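Local coordinates for conserved hypothetical protein (Bacteroides thetaiotaomicron, PDB 2FB0) that is of unknown function but, as a dimeric alpha-beta barrel relative of the antibiotic biosynthesis monooxygenases, may be an oxidoreductase, at residues V9-V13 / L84-E90; E27-S32 / H73-V78; G37-D42 / M54-Q60. One frame throughout, in Å; residues are numbered along the deposited sequence. Where two conformers were deposited one is given.

Interaction 1. Residues V9-V13 / L84-E90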
loop_
_atom_site.group_PDB
_atom_site.type_symbol
_atom_site.label_atom_id
_atom_site.label_comp_id
_atom_site.label_asym_id
_atom_site.label_seq_id
_atom_site.Cartn_x
_atom_site.Cartn_y
_atom_site.Cartn_z
ATOM N N VAL A 9 3.299 -5.711 -1.655
ATOM C CA VAL A 9 3.603 -6.993 -1.022
ATOM C C VAL A 9 2.791 -7.081 0.260
ATOM O O VAL A 9 3.053 -6.358 1.219
ATOM C CB VAL A 9 5.114 -7.145 -0.741
ATOM C CG1 VAL A 9 5.414 -8.518 -0.109
ATOM C CG2 VAL A 9 5.937 -6.974 -2.042
ATOM N N PHE A 10 1.769 -7.930 0.241
ATOM C CA PHE A 10 0.851 -8.069 1.368
ATOM C C PHE A 10 1.354 -9.159 2.289
ATOM O O PHE A 10 1.802 -10.204 1.828
ATOM C CB PHE A 10 -0.564 -8.358 0.875
ATOM C CG PHE A 10 -1.086 -7.302 -0.067
ATOM C CD1 PHE A 10 -1.657 -6.137 0.429
ATOM C CD2 PHE A 10 -0.973 -7.465 -1.442
ATOM C CE1 PHE A 10 -2.120 -5.149 -0.434
ATOM C CE2 PHE A 10 -1.437 -6.476 -2.325
ATOM C CZ PHE A 10 -2.012 -5.312 -1.809
ATOM N N VAL A 11 1.317 -8.879 3.587
ATOM C CA VAL A 11 1.841 -9.785 4.604
ATOM C C VAL A 11 0.752 -10.062 5.638
ATOM O O VAL A 11 0.147 -9.125 6.194
ATOM C CB VAL A 11 3.105 -9.220 5.309
ATOM C CG1 VAL A 11 3.693 -10.245 6.296
ATOM C CG2 VAL A 11 4.183 -8.792 4.293
ATOM N N ARG A 12 0.481 -11.345 5.872
ATOM C CA ARG A 12 -0.434 -11.764 6.931
ATOM C C ARG A 12 0.408 -12.365 8.062
ATOM O O ARG A 12 1.232 -13.253 7.824
ATOM C CB ARG A 12 -1.469 -12.770 6.395
ATOM C CG ARG A 12 -2.720 -12.948 7.280
ATOM C CD ARG A 12 -2.483 -13.939 8.420
ATOM N NE ARG A 12 -3.462 -13.807 9.503
ATOM C CZ ARG A 12 -3.402 -14.456 10.666
ATOM N NH1 ARG A 12 -2.410 -15.309 10.921
ATOM N NH2 ARG A 12 -4.342 -14.245 11.580
ATOM N N VAL A 13 0.205 -11.867 9.277
ATOM C CA VAL A 13 1.014 -12.249 10.435
ATOM C C VAL A 13 0.157 -12.326 11.709
ATOM O O VAL A 13 -0.734 -11.487 11.916
ATOM C CB VAL A 13 2.209 -11.256 10.632
ATOM C CG1 VAL A 13 1.719 -9.816 10.947
ATOM C CG2 VAL A 13 3.187 -11.764 11.687
ATOM N N LEU A 84 8.279 -15.751 9.780
ATOM C CA LEU A 84 7.301 -15.183 10.721
ATOM C C LEU A 84 5.883 -15.062 10.178
ATOM O O LEU A 84 4.922 -14.980 10.946
ATOM C CB LEU A 84 7.767 -13.788 11.162
ATOM C CG LEU A 84 9.029 -13.651 12.011
ATOM C CD1 LEU A 84 9.589 -12.226 11.907
ATOM C CD2 LEU A 84 8.763 -14.041 13.472
ATOM N N ALA A 85 5.737 -15.048 8.859
ATOM C CA ALA A 85 4.495 -14.579 8.252
ATOM C C ALA A 85 4.306 -15.126 6.837
ATOM O O ALA A 85 5.195 -15.791 6.300
ATOM C CB ALA A 85 4.484 -13.016 8.251
ATOM N N GLU A 86 3.152 -14.847 6.234
ATOM C CA GLU A 86 2.911 -15.227 4.838
ATOM C C GLU A 86 2.875 -14.001 3.934
ATOM O O GLU A 86 2.193 -13.013 4.230
ATOM C CB GLU A 86 1.622 -16.042 4.684
ATOM C CG GLU A 86 1.582 -17.349 5.522
ATOM C CD GLU A 86 2.747 -18.330 5.248
ATOM O OE1 GLU A 86 3.190 -18.468 4.077
ATOM O OE2 GLU A 86 3.208 -18.987 6.217
HETATM N N MSE A 87 3.609 -14.080 2.830
HETATM C CA MSE A 87 3.793 -12.949 1.934
HETATM C C MSE A 87 3.167 -13.233 0.583
HETATM O O MSE A 87 3.272 -14.358 0.076
HETATM C CB MSE A 87 5.281 -12.679 1.728
HETATM C CG MSE A 87 6.036 -12.329 2.985
HETATM SE SE MSE A 87 7.911 -11.950 2.631
HETATM C CE MSE A 87 7.833 -11.458 0.777
ATOM N N LYS A 88 2.537 -12.212 0.003
ATOM C CA LYS A 88 2.062 -12.275 -1.381
ATOM C C LYS A 88 2.499 -11.025 -2.138
ATOM O O LYS A 88 2.053 -9.913 -1.840
ATOM C CB LYS A 88 0.539 -12.407 -1.458
ATOM C CG LYS A 88 0.019 -12.480 -2.916
ATOM C CD LYS A 88 -1.514 -12.327 -2.978
ATOM C CE LYS A 88 -2.034 -12.420 -4.418
ATOM N NZ LYS A 88 -3.505 -12.688 -4.427
ATOM N N LEU A 89 3.345 -11.228 -3.138
ATOM C CA LEU A 89 3.870 -10.131 -3.930
ATOM C C LEU A 89 3.041 -9.913 -5.206
ATOM O O LEU A 89 2.735 -10.860 -5.941
ATOM C CB LEU A 89 5.348 -10.389 -4.245
ATOM C CG LEU A 89 6.103 -9.401 -5.145
ATOM C CD1 LEU A 89 7.581 -9.500 -4.838
ATOM C CD2 LEU A 89 5.833 -9.710 -6.606
ATOM N N GLU A 90 2.659 -8.662 -5.446
ATOM C CA GLU A 90 2.000 -8.275 -6.690
ATOM C C GLU A 90 2.839 -7.182 -7.358
ATOM O O GLU A 90 3.294 -6.243 -6.694
ATOM C CB GLU A 90 0.563 -7.798 -6.446
ATOM C CG GLU A 90 -0.311 -8.818 -5.698
ATOM C CD GLU A 90 -1.788 -8.468 -5.695
ATOM O OE1 GLU A 90 -2.163 -7.307 -5.421
ATOM O OE2 GLU A 90 -2.592 -9.378 -5.966
#
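A85 meets V11 and V13 just where the chain leaves the helix and enters strand 86-93. Its CB presses on V11 CG1 at 3.5 Å, a tight fit, and also rests against V13 CB. Next comes E86, paired with R12 through two backbone bonds: E86 N gives to R12 O at 3.0 Å and R12 N to E86 O at 2.9 Å. In the conformer modelled, R12 NE turns from this pair to a salt bridge with D51. M87, a selenomethionine, lies on the other face; its chain bends at chi3, and CE reaches V9 CG1 at 3.9 Å. K88 repeats the two-bond pattern with F10, K88 N to F10 O at 2.8 Å and F10 N to K88 O at 2.9 Å. L89 sets its CG against V9 CG2, the branch beside the backbone N of V9. Last, E90 brings OE1 to the edge of the F10 ring, 3.3 Å from CE2, with carboxylate and ring planes 82° apart; that same oxygen is bridged to R6 of the second subunit. V9, V11 and M87 face the helices, F10 and E90 the dimer interface, as in the antiparallel sheet of a dimeric alpha-beta barrel.

Interaction 2. Residues E27-S32 / H73-V78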
loop_
_atom_site.group_PDB
_atom_site.type_symbol
_atom_site.label_atom_id
_atom_site.label_comp_id
_atom_site.label_asym_id
_atom_site.label_seq_id
_atom_site.Cartn_x
_atom_site.Cartn_y
_atom_site.Cartn_z
ATOM N N GLU A 27 13.503 -2.674 8.788
ATOM C CA GLU A 27 14.940 -2.812 8.565
ATOM C C GLU A 27 15.249 -2.984 7.078
ATOM O O GLU A 27 16.181 -2.373 6.563
ATOM C CB GLU A 27 15.510 -3.970 9.398
ATOM C CG GLU A 27 15.092 -3.890 10.858
ATOM C CD GLU A 27 15.828 -4.864 11.752
ATOM O OE1 GLU A 27 15.510 -6.070 11.719
ATOM O OE2 GLU A 27 16.710 -4.417 12.512
ATOM N N LEU A 28 14.445 -3.793 6.392
ATOM C CA LEU A 28 14.583 -4.006 4.955
ATOM C C LEU A 28 14.288 -2.693 4.181
ATOM O O LEU A 28 14.916 -2.404 3.164
ATOM C CB LEU A 28 13.669 -5.154 4.473
ATOM C CG LEU A 28 13.714 -5.522 2.980
ATOM C CD1 LEU A 28 15.146 -5.838 2.499
ATOM C CD2 LEU A 28 12.757 -6.673 2.648
ATOM N N THR A 29 13.341 -1.912 4.691
ATOM C CA THR A 29 13.002 -0.601 4.115
ATOM C C THR A 29 14.227 0.338 4.140
ATOM O O THR A 29 14.603 0.885 3.117
ATOM C CB THR A 29 11.788 0.038 4.848
ATOM O OG1 THR A 29 10.619 -0.775 4.656
ATOM C CG2 THR A 29 11.513 1.475 4.345
ATOM N N ALA A 30 14.860 0.481 5.303
ATOM C CA ALA A 30 16.072 1.309 5.418
ATOM C C ALA A 30 17.192 0.833 4.489
ATOM O O ALA A 30 17.868 1.651 3.869
ATOM C CB ALA A 30 16.553 1.378 6.894
ATOM N N CYS A 31 17.380 -0.487 4.375
ATOM C CA CYS A 31 18.414 -1.051 3.502
ATOM C C CYS A 31 18.131 -0.804 2.016
ATOM O O CYS A 31 19.020 -0.397 1.263
ATOM C CB CYS A 31 18.553 -2.562 3.722
ATOM S SG CYS A 31 19.269 -3.034 5.288
ATOM N N SER A 32 16.894 -1.065 1.601
ATOM C CA SER A 32 16.515 -0.961 0.194
ATOM C C SER A 32 16.574 0.486 -0.312
ATOM O O SER A 32 16.990 0.721 -1.444
ATOM C CB SER A 32 15.126 -1.569 -0.037
ATOM O OG SER A 32 15.049 -2.871 0.533
ATOM N N HIS A 73 20.961 -8.258 2.073
ATOM C CA HIS A 73 19.896 -7.696 2.915
ATOM C C HIS A 73 18.493 -8.186 2.515
ATOM O O HIS A 73 17.660 -8.440 3.388
ATOM C CB HIS A 73 19.973 -6.156 3.057
ATOM C CG HIS A 73 19.796 -5.388 1.773
ATOM N ND1 HIS A 73 20.858 -4.840 1.080
ATOM C CD2 HIS A 73 18.680 -5.032 1.087
ATOM C CE1 HIS A 73 20.406 -4.205 0.010
ATOM N NE2 HIS A 73 19.088 -4.306 -0.009
ATOM N N PHE A 74 18.253 -8.342 1.211
ATOM C CA PHE A 74 17.013 -8.922 0.718
ATOM C C PHE A 74 16.845 -10.352 1.236
ATOM O O PHE A 74 15.836 -10.668 1.872
ATOM C CB PHE A 74 16.957 -8.912 -0.812
ATOM C CG PHE A 74 15.709 -9.551 -1.380
ATOM C CD1 PHE A 74 15.712 -10.888 -1.780
ATOM C CD2 PHE A 74 14.526 -8.814 -1.513
ATOM C CE1 PHE A 74 14.557 -11.486 -2.308
ATOM C CE2 PHE A 74 13.373 -9.400 -2.036
ATOM C CZ PHE A 74 13.388 -10.743 -2.434
ATOM N N ALA A 75 17.835 -11.207 0.975
ATOM C CA ALA A 75 17.782 -12.601 1.448
ATOM C C ALA A 75 17.588 -12.691 2.967
ATOM O O ALA A 75 16.768 -13.472 3.447
ATOM C CB ALA A 75 19.029 -13.373 1.003
ATOM N N GLN A 76 18.316 -11.860 3.707
ATOM C CA GLN A 76 18.269 -11.858 5.168
ATOM C C GLN A 76 16.867 -11.499 5.683
ATOM O O GLN A 76 16.240 -12.286 6.396
ATOM C CB GLN A 76 19.346 -10.907 5.716
ATOM C CG GLN A 76 19.282 -10.563 7.215
ATOM C CD GLN A 76 20.352 -9.532 7.638
ATOM O OE1 GLN A 76 21.103 -9.008 6.802
ATOM N NE2 GLN A 76 20.415 -9.236 8.940
ATOM N N TYR A 77 16.360 -10.331 5.288
ATOM C CA TYR A 77 15.106 -9.838 5.855
ATOM C C TYR A 77 13.868 -10.503 5.276
ATOM O O TYR A 77 12.920 -10.746 5.999
ATOM C CB TYR A 77 15.042 -8.293 5.830
ATOM C CG TYR A 77 16.064 -7.680 6.770
ATOM C CD1 TYR A 77 17.161 -6.975 6.274
ATOM C CD2 TYR A 77 15.955 -7.849 8.156
ATOM C CE1 TYR A 77 18.113 -6.432 7.135
ATOM C CE2 TYR A 77 16.902 -7.313 9.023
ATOM C CZ TYR A 77 17.973 -6.604 8.502
ATOM O OH TYR A 77 18.917 -6.069 9.350
ATOM N N VAL A 78 13.884 -10.839 3.990
ATOM C CA VAL A 78 12.755 -11.569 3.424
ATOM C C VAL A 78 12.679 -12.973 4.033
ATOM O O VAL A 78 11.592 -13.442 4.376
ATOM C CB VAL A 78 12.783 -11.612 1.874
ATOM C CG1 VAL A 78 11.678 -12.509 1.345
ATOM C CG2 VAL A 78 12.595 -10.203 1.320
#
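Apolar contact centres on L28, a knob held among H73, F74, Y77 and V78. Its CB slides past Y77 CB at 3.7 Å, and its two methyls then part: CD2 goes to V78 CG2 at 3.8 Å, while CD1 comes in at the edge of the H73 ring, 3.9 Å from CD2 of that histidine. Two CH-pi contacts flank the knob. E27 CB sits over one face of the Y77 ring, 3.9 Å from its centroid. One turn on, C31 CB lies over a face of the H73 imidazole at a like distance. H73 CG stands between its own backbone N and carbonyl carbon (chi1 63°), which sets one ring face against C31 CB. The sulfur SG of C31 approaches both rings obliquely. Among the polar groups, L28 O takes S32 OG at 2.7 Å and S32 N from opposite faces of its plane, while H73 NE2 is hydrogen-bonded to E35. The axes of 27-32 and 73-78 run nearly antiparallel at 169° and come within 9.9 Å of each other; strand 38-46 packs against helix 18-32, where Y41 touches L28 and S32.

Interaction 3. Residues G37-D42 / M54-Q60. With ACT (acetate ion), chain B.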
loop_
_atom_site.group_PDB
_atom_site.type_symbol
_atom_site.label_atom_id
_atom_site.label_comp_id
_atom_site.label_asym_id
_atom_site.label_seq_id
_atom_site.Cartn_x
_atom_site.Cartn_y
_atom_site.Cartn_z
ATOM N N GLY A 37 18.649 2.338 -7.534
ATOM C CA GLY A 37 17.458 2.095 -8.351
ATOM C C GLY A 37 16.159 1.966 -7.563
ATOM O O GLY A 37 15.103 1.789 -8.148
ATOM N N CYS A 38 16.237 2.062 -6.236
ATOM C CA CYS A 38 15.047 2.042 -5.407
ATOM C C CYS A 38 14.472 3.446 -5.369
ATOM O O CYS A 38 15.071 4.346 -4.786
ATOM C CB CYS A 38 15.356 1.579 -3.985
ATOM S SG CYS A 38 13.882 1.488 -2.914
ATOM N N ILE A 39 13.314 3.624 -5.988
ATOM C CA ILE A 39 12.673 4.937 -6.038
ATOM C C ILE A 39 11.884 5.218 -4.754
ATOM O O ILE A 39 11.955 6.328 -4.193
ATOM C CB ILE A 39 11.856 5.087 -7.345
ATOM C CG1 ILE A 39 12.855 5.217 -8.505
ATOM C CG2 ILE A 39 10.891 6.283 -7.270
ATOM C CD1 ILE A 39 12.267 5.121 -9.845
ATOM N N ALA A 40 11.186 4.196 -4.257
ATOM C CA ALA A 40 10.413 4.309 -3.022
ATOM C C ALA A 40 10.271 2.940 -2.362
ATOM O O ALA A 40 10.282 1.907 -3.035
ATOM C CB ALA A 40 9.027 4.896 -3.304
ATOM N N TYR A 41 10.131 2.941 -1.041
ATOM C CA TYR A 41 10.004 1.709 -0.306
ATOM C C TYR A 41 9.535 2.080 1.082
ATOM O O TYR A 41 10.158 2.904 1.737
ATOM C CB TYR A 41 11.370 1.003 -0.249
ATOM C CG TYR A 41 11.326 -0.483 0.045
ATOM C CD1 TYR A 41 11.771 -1.409 -0.897
ATOM C CD2 TYR A 41 10.847 -0.960 1.271
ATOM C CE1 TYR A 41 11.760 -2.797 -0.619
ATOM C CE2 TYR A 41 10.826 -2.336 1.556
ATOM C CZ TYR A 41 11.279 -3.240 0.612
ATOM O OH TYR A 41 11.229 -4.591 0.899
ATOM N N ASP A 42 8.435 1.483 1.528
ATOM C CA ASP A 42 7.967 1.716 2.892
ATOM C C ASP A 42 7.109 0.557 3.376
ATOM O O ASP A 42 6.543 -0.183 2.578
ATOM C CB ASP A 42 7.193 3.051 3.004
ATOM C CG ASP A 42 7.135 3.590 4.438
ATOM O OD1 ASP A 42 7.818 3.040 5.336
ATOM O OD2 ASP A 42 6.409 4.589 4.673
HETATM N N MSE A 54 1.585 -4.271 4.710
HETATM C CA MSE A 54 2.017 -4.337 3.328
HETATM C C MSE A 54 3.292 -3.562 3.110
HETATM O O MSE A 54 3.619 -2.647 3.873
HETATM C CB MSE A 54 0.911 -3.889 2.355
HETATM C CG MSE A 54 0.499 -2.421 2.454
HETATM SE SE MSE A 54 -0.556 -1.900 0.885
HETATM C CE MSE A 54 0.941 -2.188 -0.384
ATOM N N ILE A 55 4.033 -3.976 2.094
ATOM C CA ILE A 55 5.234 -3.283 1.679
ATOM C C ILE A 55 4.931 -2.716 0.301
ATOM O O ILE A 55 4.496 -3.440 -0.598
ATOM C CB ILE A 55 6.474 -4.212 1.630
ATOM C CG1 ILE A 55 6.694 -4.904 2.989
ATOM C CG2 ILE A 55 7.721 -3.400 1.290
ATOM C CD1 ILE A 55 7.811 -5.983 2.970
ATOM N N CYS A 56 5.092 -1.404 0.171
ATOM C CA CYS A 56 4.908 -0.715 -1.095
ATOM C C CYS A 56 6.278 -0.298 -1.615
ATOM O O CYS A 56 7.062 0.305 -0.885
ATOM C CB CYS A 56 4.024 0.519 -0.903
ATOM S SG CYS A 56 3.432 1.190 -2.470
ATOM N N GLU A 57 6.575 -0.630 -2.867
ATOM C CA GLU A 57 7.895 -0.368 -3.422
ATOM C C GLU A 57 7.758 0.220 -4.802
ATOM O O GLU A 57 6.834 -0.115 -5.522
ATOM C CB GLU A 57 8.710 -1.663 -3.528
ATOM C CG GLU A 57 8.604 -2.524 -2.288
ATOM C CD GLU A 57 9.240 -3.885 -2.433
ATOM O OE1 GLU A 57 10.166 -4.055 -3.250
ATOM O OE2 GLU A 57 8.807 -4.786 -1.690
ATOM N N THR A 58 8.702 1.081 -5.171
ATOM C CA THR A 58 8.834 1.505 -6.554
ATOM C C THR A 58 10.280 1.328 -6.985
ATOM O O THR A 58 11.204 1.807 -6.319
ATOM C CB THR A 58 8.406 2.966 -6.748
ATOM O OG1 THR A 58 7.116 3.144 -6.165
ATOM C CG2 THR A 58 8.361 3.343 -8.243
ATOM N N TRP A 59 10.454 0.635 -8.105
ATOM C CA TRP A 59 11.764 0.324 -8.651
ATOM C C TRP A 59 11.920 1.014 -9.988
ATOM O O TRP A 59 10.964 1.104 -10.759
ATOM C CB TRP A 59 11.971 -1.198 -8.760
ATOM C CG TRP A 59 12.084 -1.762 -7.384
ATOM C CD1 TRP A 59 11.073 -2.282 -6.619
ATOM C CD2 TRP A 59 13.251 -1.760 -6.562
ATOM N NE1 TRP A 59 11.553 -2.622 -5.371
ATOM C CE2 TRP A 59 12.886 -2.311 -5.314
ATOM C CE3 TRP A 59 14.579 -1.349 -6.762
ATOM C CZ2 TRP A 59 13.803 -2.476 -4.276
ATOM C CZ3 TRP A 59 15.487 -1.511 -5.729
ATOM C CH2 TRP A 59 15.092 -2.062 -4.499
ATOM N N GLN A 60 13.122 1.527 -10.242
ATOM C CA GLN A 60 13.379 2.281 -11.470
ATOM C C GLN A 60 13.087 1.479 -12.724
ATOM O O GLN A 60 12.571 2.013 -13.707
ATOM C CB GLN A 60 14.823 2.792 -11.516
ATOM C CG GLN A 60 15.020 3.818 -12.640
ATOM C CD GLN A 60 16.408 4.407 -12.674
ATOM O OE1 GLN A 60 17.018 4.662 -11.629
ATOM N NE2 GLN A 60 16.924 4.616 -13.882
HETATM C C ACT B . 11.012 -6.855 -1.907
HETATM O O ACT B . 11.894 -6.242 -1.256
HETATM O OXT ACT B . 11.168 -6.947 -3.154
HETATM C CH3 ACT B . 9.834 -7.474 -1.238
#
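A beta hairpin with a classic bulge forms this contact, and one face of it carries an acetate site. Opposite T58 stand both I39 and A40, and T58 O accepts from each: I39 N at 2.8 Å, bent to 140°, and A40 N at 3.2 Å, straighter. The extra residue shifts the register by one between the C38-W59 and A40-T58 pairs. Beyond the bulge, D42 and C56 exchange two backbone bonds, and at the other end Q60 N closes on G37 O.

On the face of C38, Y41, E57 and W59 the side chains make a continuous layer. E57 runs alongside Y41, pointing the same way, with CG over the phenol face 3.8 Å from its centroid and the carboxylate stacked at 26° to the ring. W59 NE1 fixes the rotation of that carboxylate by donating to the anti lone pair of OE1 at 2.9 Å, almost in the indole plane. With C38 SG anti to the backbone N (chi1 -178°), the sulfur is carried over the six-membered ring of W59, 4.3 Å from the centroid. I55 CG2 meets Y41 CE2 obliquely at 3.3 Å. The phenol OH donates to acetate O at 2.8 Å, in the ring plane, and H68 also hydrogen-bonds the ion, while the E57 carboxylate lies close against it. The acetate is likely a crystallisation additive, though it may mark a pocket where a ligand could sit.

On the opposite face T58 OG1 is hydrogen-bonded to R6 NH2 of the same chain, while D42 turns its carboxylate to S46, T48 and R49 of the second subunit. Strand 5-12 flanks strand 52-59 in the sheet, E57 touching L7 and V9 there; helix 18-32 sets T29 on D42, and helix 62-68 comes against W59 with V64 and L65.

The three contacts nest along the chain: interaction 3, the hairpin, falls inside the loop closed by the helix pair of interaction 2, which in turn falls inside the loop closed by interaction 1. Interactions 1 and 3 lie about 16 Å apart between centres, on opposite sides of the chain's centre, yet share one four-stranded antiparallel sheet through neighbouring strands 5-12 and 52-59, and both touch the second subunit. Interaction 2 lies about 15 Å from the first and 12 Å from the third, centre to centre. M87 meets V78, and T29 meets Y41, tying the helices to the outermost strands of this chain's sheet. One sheet face thus carries helices, the other the dimer partner.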